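Local coordinates for chromosome replication initiation inhibitor protein (Agrobacterium tumefaciens, PDB 3FD3) that probably acts as a LysR-family transcription factor, this chain being its C-terminal effector-binding regulatory part, without the DNA-binding domain, at residues Gly136-Ser141 with Gly148-Gln153; Asn9-Gly14 with Pro132-Phe137. All coordinates share one frame; numbering follows the deposited sequence.

Contact 1: Gly136-Ser141 with Gly148-Gln153; sequences GFVKAS and GLNPVQ. With CA (calcium ion), chain B.
The 136-141 part of helix 134-142 crosses strand 148-151, their directions 123° apart and their axes 8.8 Å apart at closest approach. The closest CA pair is Val-138 and Asn-150, 6.7 Å apart. Asn-150 points at the helix and its amide does most of the joining. Its ND2 donates to Ser-141 OG over 3.2 Å, nearly within the amide plane and fairly straight at 158°. The same ND2 is bonded to Thr-78 OG1 on the neighbouring strand, which fixes the amide's rotation. Ser-141 suits its place because a small hydroxyl can fold back on the helix: with OG beside its own backbone N (chi1 -57°), it donates to Phe-137 O at 2.8 Å while accepting from the amide. Phe-137 O thus takes two donors, Ser-141 N and OG, on opposite faces of its plane. Asn-150 OD1 lies at the edge of the Phe-137 ring, 3.4 Å from Phe-137 CB. Val-138 CG2 touches Asn-150 OD1 at 3.7 Å. Gly-148, having no side chain, leaves space for Phe-137 CE2 at 4.1 Å from its CA. Leu-149 turns its side chain away but lends its O to a calcium ion at 2.4 Å, which also binds two waters and an atom from elsewhere in the structure. Helix 134-142 packs on the outermost strand of the chain's mixed sheet, as in the alpha/beta layers of the periplasmic-binding-protein-like LysR regulatory fold.

Contact 2: Asn9-Gly14 with Pro132-Phe137; sequences NADSLG and PSTDGF
Similar first torsions bring the hydroxyl of Thr-134 and the carboxylate of Asp-11 together: Thr-134 OG1 (chi1 -60°) and Asp-11 CG (chi1 -69°) each lie opposite their own carbonyl carbon, beside the backbone N. The setting, where helices 10-13 and 134-142 meet by their first turns, is consistent with the inter-lobe region of the periplasmic-binding-protein-like LysR substrate-binding fold. The threonine OG1 donates to Asp-11 OD1 over 2.8 Å, entering on the anti side of the carboxylate, somewhat out of its plane. Asp-11 OD2 is held by Tyr-75 OH, so the two oxygens have different partners and the group is fixed. A calcium ion about 4 Å from the nearest Asp-11 side-chain atom, and the helix start, would both probably favour the charged form. Bound 1,2-ethanediol lies close to Asp-11, consistent with a pocket, although the molecule probably comes from the crystallisation liquor.

Threonine suits its position through its two branches, one polar and one not: the hydroxyl reaches Asp-11, while the methyl CG2 lies near Asp-11 CA and beside Gly-14. The small Ala-10 lets the hydroxyl come near, its CB 3.4 Å from Thr-134 OG1. Each helix start has its own polar fastening. Ser-133 is a true N-cap, its OG accepting from Gly-136 N at 2.9 Å (151°). Asn-9, at the N-cap position of helix 10-13, accepts through OD1 from Ser-12 OG at 2.7 Å. Leu-13 and Ser-133 also pack on Ser-133 and Leu-13 of the second subunit. Gly-14, with no side chain, lets its CA come within 4.3 Å of Thr-134 CG2.

The two contacts share Gly-136 and Phe-137 on helix 134-142 and have centres about 8 Å apart. Along the chain, 9-14 comes first, just after strand 3-8; then, far on, 132-137 overlaps 136-141, followed closely by 148-153. Thr-134, at the very start of the helix, meets 9-14, while Phe-137, Val-138 and Ser-141 meet strand 148-151, the outermost strand of the chain's mixed sheet. The contacts also meet directly, Pro-151 CG packing 4.1 Å from Asp-11 CB. Contact 2 thus joins residues 9-14 to helix 134-142, and contact 1 seats that helix on strand 148-151, within one substrate-binding family region; both touch the second subunit of the dimer.

Contact 1: Gly136-Ser141 with Gly148-Gln153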
loop_
_atom_site.group_PDB
_atom_site.type_symbol
_atom_site.label_atom_id
_atom_site.label_comp_id
_atom_site.label_asym_id
_atom_site.label_seq_id
_atom_site.Cartn_x
_atom_site.Cartn_y
_atom_site.Cartn_z
ATOM N N GLY A 136 5.629 0.167 1.288
ATOM C CA GLY A 136 6.568 1.248 1.618
ATOM C C GLY A 136 7.600 0.811 2.643
ATOM O O GLY A 136 8.797 1.135 2.514
ATOM N N PHE A 137 7.160 0.079 3.657
ATOM C CA PHE A 137 8.083 -0.463 4.680
ATOM C C PHE A 137 9.211 -1.265 4.013
ATOM O O PHE A 137 10.376 -1.104 4.355
ATOM C CB PHE A 137 7.372 -1.411 5.665
ATOM C CG PHE A 137 7.290 -0.920 7.082
ATOM C CD1 PHE A 137 6.585 0.213 7.408
ATOM C CD2 PHE A 137 7.844 -1.678 8.115
ATOM C CE1 PHE A 137 6.474 0.641 8.742
ATOM C CE2 PHE A 137 7.742 -1.254 9.428
ATOM C CZ PHE A 137 7.023 -0.091 9.742
ATOM N N VAL A 138 8.857 -2.143 3.078
ATOM C CA VAL A 138 9.853 -2.962 2.418
ATOM C C VAL A 138 10.791 -2.073 1.607
ATOM O O VAL A 138 12.004 -2.199 1.674
ATOM C CB VAL A 138 9.249 -4.018 1.529
ATOM C CG1 VAL A 138 10.368 -4.779 0.745
ATOM C CG2 VAL A 138 8.412 -4.988 2.396
ATOM N N LYS A 139 10.223 -1.147 0.847
ATOM C CA LYS A 139 11.065 -0.249 0.049
ATOM C C LYS A 139 12.019 0.573 0.908
ATOM O O LYS A 139 13.193 0.744 0.559
ATOM C CB LYS A 139 10.213 0.706 -0.777
ATOM C CG LYS A 139 9.497 0.106 -1.920
ATOM C CD LYS A 139 8.981 1.221 -2.875
ATOM C CE LYS A 139 8.095 0.655 -3.968
ATOM N NZ LYS A 139 7.054 -0.277 -3.404
ATOM N N ALA A 140 11.524 1.077 2.035
ATOM C CA ALA A 140 12.341 1.889 2.940
ATOM C C ALA A 140 13.453 1.052 3.554
ATOM O O ALA A 140 14.567 1.524 3.750
ATOM C CB ALA A 140 11.467 2.459 4.031
ATOM N N SER A 141 13.142 -0.202 3.869
ATOM C CA SER A 141 14.138 -1.132 4.415
ATOM C C SER A 141 15.232 -1.403 3.400
ATOM O O SER A 141 16.430 -1.300 3.723
ATOM C CB SER A 141 13.491 -2.451 4.823
ATOM O OG SER A 141 12.453 -2.244 5.767
ATOM N N GLY A 148 12.808 -2.276 10.345
ATOM C CA GLY A 148 11.450 -2.514 10.786
ATOM C C GLY A 148 11.030 -3.946 10.589
ATOM O O GLY A 148 11.768 -4.743 10.010
ATOM N N LEU A 149 9.839 -4.258 11.105
ATOM C CA LEU A 149 9.288 -5.607 10.992
ATOM C C LEU A 149 8.507 -5.730 9.690
ATOM O O LEU A 149 7.587 -4.944 9.419
ATOM C CB LEU A 149 8.407 -5.925 12.190
ATOM C CG LEU A 149 9.111 -6.396 13.476
ATOM C CD1 LEU A 149 9.649 -7.806 13.326
ATOM C CD2 LEU A 149 10.274 -5.450 13.865
ATOM N N ASN A 150 8.898 -6.690 8.864
ATOM C CA ASN A 150 8.256 -6.930 7.594
ATOM C C ASN A 150 7.775 -8.376 7.510
ATOM O O ASN A 150 8.490 -9.301 7.946
ATOM C CB ASN A 150 9.247 -6.692 6.457
ATOM C CG ASN A 150 9.637 -5.259 6.327
ATOM O OD1 ASN A 150 8.808 -4.431 5.983
ATOM N ND2 ASN A 150 10.916 -4.945 6.597
ATOM N N PRO A 151 6.601 -8.596 6.934
ATOM C CA PRO A 151 6.167 -9.982 6.730
ATOM C C PRO A 151 7.164 -10.809 5.898
ATOM O O PRO A 151 7.722 -10.301 4.902
ATOM C CB PRO A 151 4.849 -9.822 5.971
ATOM C CG PRO A 151 4.395 -8.451 6.231
ATOM C CD PRO A 151 5.608 -7.625 6.429
ATOM N N VAL A 152 7.367 -12.065 6.299
ATOM C CA VAL A 152 8.335 -12.950 5.670
ATOM C C VAL A 152 8.094 -13.096 4.165
ATOM O O VAL A 152 9.063 -13.178 3.391
ATOM C CB VAL A 152 8.355 -14.371 6.337
ATOM C CG1 VAL A 152 6.995 -15.090 6.232
ATOM C CG2 VAL A 152 9.494 -15.214 5.749
ATOM N N GLN A 153 6.830 -13.066 3.757
ATOM C CA GLN A 153 6.479 -13.261 2.343
ATOM C C GLN A 153 7.094 -12.158 1.476
ATOM O O GLN A 153 7.397 -12.379 0.305
ATOM C CB GLN A 153 4.956 -13.273 2.135
ATOM C CG GLN A 153 4.207 -14.411 2.785
ATOM C CD GLN A 153 3.960 -14.257 4.278
ATOM O OE1 GLN A 153 4.196 -13.209 4.839
ATOM N NE2 GLN A 153 3.460 -15.344 4.929
HETATM CA CA CA B . 5.515 -3.716 9.583
HETATM O O HOH W 1 4.674 -4.231 7.386
HETATM O O HOH W 2 5.736 -2.903 11.710
#

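Contact 2: Asn9-Gly14 with Pro132-Phe137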
loop_
_atom_site.group_PDB
_atom_site.type_symbol
_atom_site.label_atom_id
_atom_site.label_comp_id
_atom_site.label_asym_id
_atom_site.label_seq_id
_atom_site.Cartn_x
_atom_site.Cartn_y
_atom_site.Cartn_z
ATOM N N ASN A 9 -6.285 -6.245 7.434
ATOM C CA ASN A 9 -5.129 -5.466 7.809
ATOM C C ASN A 9 -4.271 -5.209 6.574
ATOM O O ASN A 9 -4.305 -5.978 5.611
ATOM C CB ASN A 9 -4.312 -6.155 8.936
ATOM C CG ASN A 9 -3.799 -7.591 8.557
ATOM O OD1 ASN A 9 -4.437 -8.333 7.834
ATOM N ND2 ASN A 9 -2.696 -7.997 9.161
ATOM N N ALA A 10 -3.471 -4.146 6.607
ATOM C CA ALA A 10 -2.620 -3.812 5.459
ATOM C C ALA A 10 -1.644 -4.921 5.114
ATOM O O ALA A 10 -1.347 -5.171 3.943
ATOM C CB ALA A 10 -1.829 -2.494 5.715
ATOM N N ASP A 11 -1.072 -5.548 6.138
ATOM C CA ASP A 11 -0.032 -6.553 5.884
ATOM C C ASP A 11 -0.611 -7.793 5.165
ATOM O O ASP A 11 0.064 -8.372 4.325
ATOM C CB ASP A 11 0.687 -6.935 7.174
ATOM C CG ASP A 11 1.552 -5.805 7.723
ATOM O OD1 ASP A 11 2.055 -4.981 6.921
ATOM O OD2 ASP A 11 1.734 -5.729 8.964
ATOM N N SER A 12 -1.857 -8.171 5.446
ATOM C CA SER A 12 -2.492 -9.239 4.646
ATOM C C SER A 12 -2.813 -8.778 3.230
ATOM O O SER A 12 -2.639 -9.555 2.265
ATOM C CB SER A 12 -3.737 -9.797 5.337
ATOM O OG SER A 12 -3.397 -10.485 6.529
ATOM N N LEU A 13 -3.289 -7.543 3.075
ATOM C CA LEU A 13 -3.542 -7.001 1.717
ATOM C C LEU A 13 -2.241 -6.966 0.910
ATOM O O LEU A 13 -2.241 -7.177 -0.302
ATOM C CB LEU A 13 -4.183 -5.608 1.772
ATOM C CG LEU A 13 -4.574 -4.987 0.434
ATOM C CD1 LEU A 13 -5.567 -5.916 -0.272
ATOM C CD2 LEU A 13 -5.157 -3.601 0.687
ATOM N N GLY A 14 -1.120 -6.684 1.565
ATOM C CA GLY A 14 0.151 -6.628 0.877
ATOM C C GLY A 14 0.762 -7.977 0.551
ATOM O O GLY A 14 1.793 -8.010 -0.137
ATOM N N PRO A 132 2.991 4.560 6.987
ATOM C CA PRO A 132 1.808 3.691 7.066
ATOM C C PRO A 132 1.548 2.943 5.746
ATOM O O PRO A 132 0.523 3.158 5.052
ATOM C CB PRO A 132 0.701 4.678 7.375
ATOM C CG PRO A 132 1.121 5.929 6.742
ATOM C CD PRO A 132 2.612 5.981 6.894
ATOM N N SER A 133 2.480 2.081 5.378
ATOM C CA SER A 133 2.425 1.364 4.092
ATOM C C SER A 133 3.207 0.080 4.187
ATOM O O SER A 133 4.384 0.099 4.527
ATOM C CB SER A 133 3.065 2.206 2.969
ATOM O OG SER A 133 3.097 1.461 1.750
ATOM N N THR A 134 2.561 -1.049 3.888
ATOM C CA THR A 134 3.273 -2.345 3.925
ATOM C C THR A 134 4.387 -2.399 2.870
ATOM O O THR A 134 5.552 -2.786 3.152
ATOM C CB THR A 134 2.271 -3.492 3.679
ATOM O OG1 THR A 134 1.274 -3.445 4.708
ATOM C CG2 THR A 134 2.969 -4.884 3.628
ATOM N N ASP A 135 4.017 -2.047 1.646
ATOM C CA ASP A 135 4.975 -2.063 0.545
ATOM C C ASP A 135 6.046 -0.982 0.766
ATOM O O ASP A 135 7.234 -1.197 0.485
ATOM C CB ASP A 135 4.265 -1.919 -0.805
ATOM C CG ASP A 135 3.117 -0.877 -0.789
ATOM O OD1 ASP A 135 2.093 -1.003 -0.008
ATOM O OD2 ASP A 135 3.242 0.068 -1.600
ATOM N N GLY A 136 5.629 0.167 1.288
ATOM C CA GLY A 136 6.568 1.248 1.618
ATOM C C GLY A 136 7.600 0.811 2.643
ATOM O O GLY A 136 8.797 1.135 2.514
ATOM N N PHE A 137 7.160 0.079 3.657
ATOM C CA PHE A 137 8.083 -0.463 4.680
ATOM C C PHE A 137 9.211 -1.265 4.013
ATOM O O PHE A 137 10.376 -1.104 4.355
ATOM C CB PHE A 137 7.372 -1.411 5.665
ATOM C CG PHE A 137 7.290 -0.920 7.082
ATOM C CD1 PHE A 137 6.585 0.213 7.408
ATOM C CD2 PHE A 137 7.844 -1.678 8.115
ATOM C CE1 PHE A 137 6.474 0.641 8.742
ATOM C CE2 PHE A 137 7.742 -1.254 9.428
ATOM C CZ PHE A 137 7.023 -0.091 9.742
#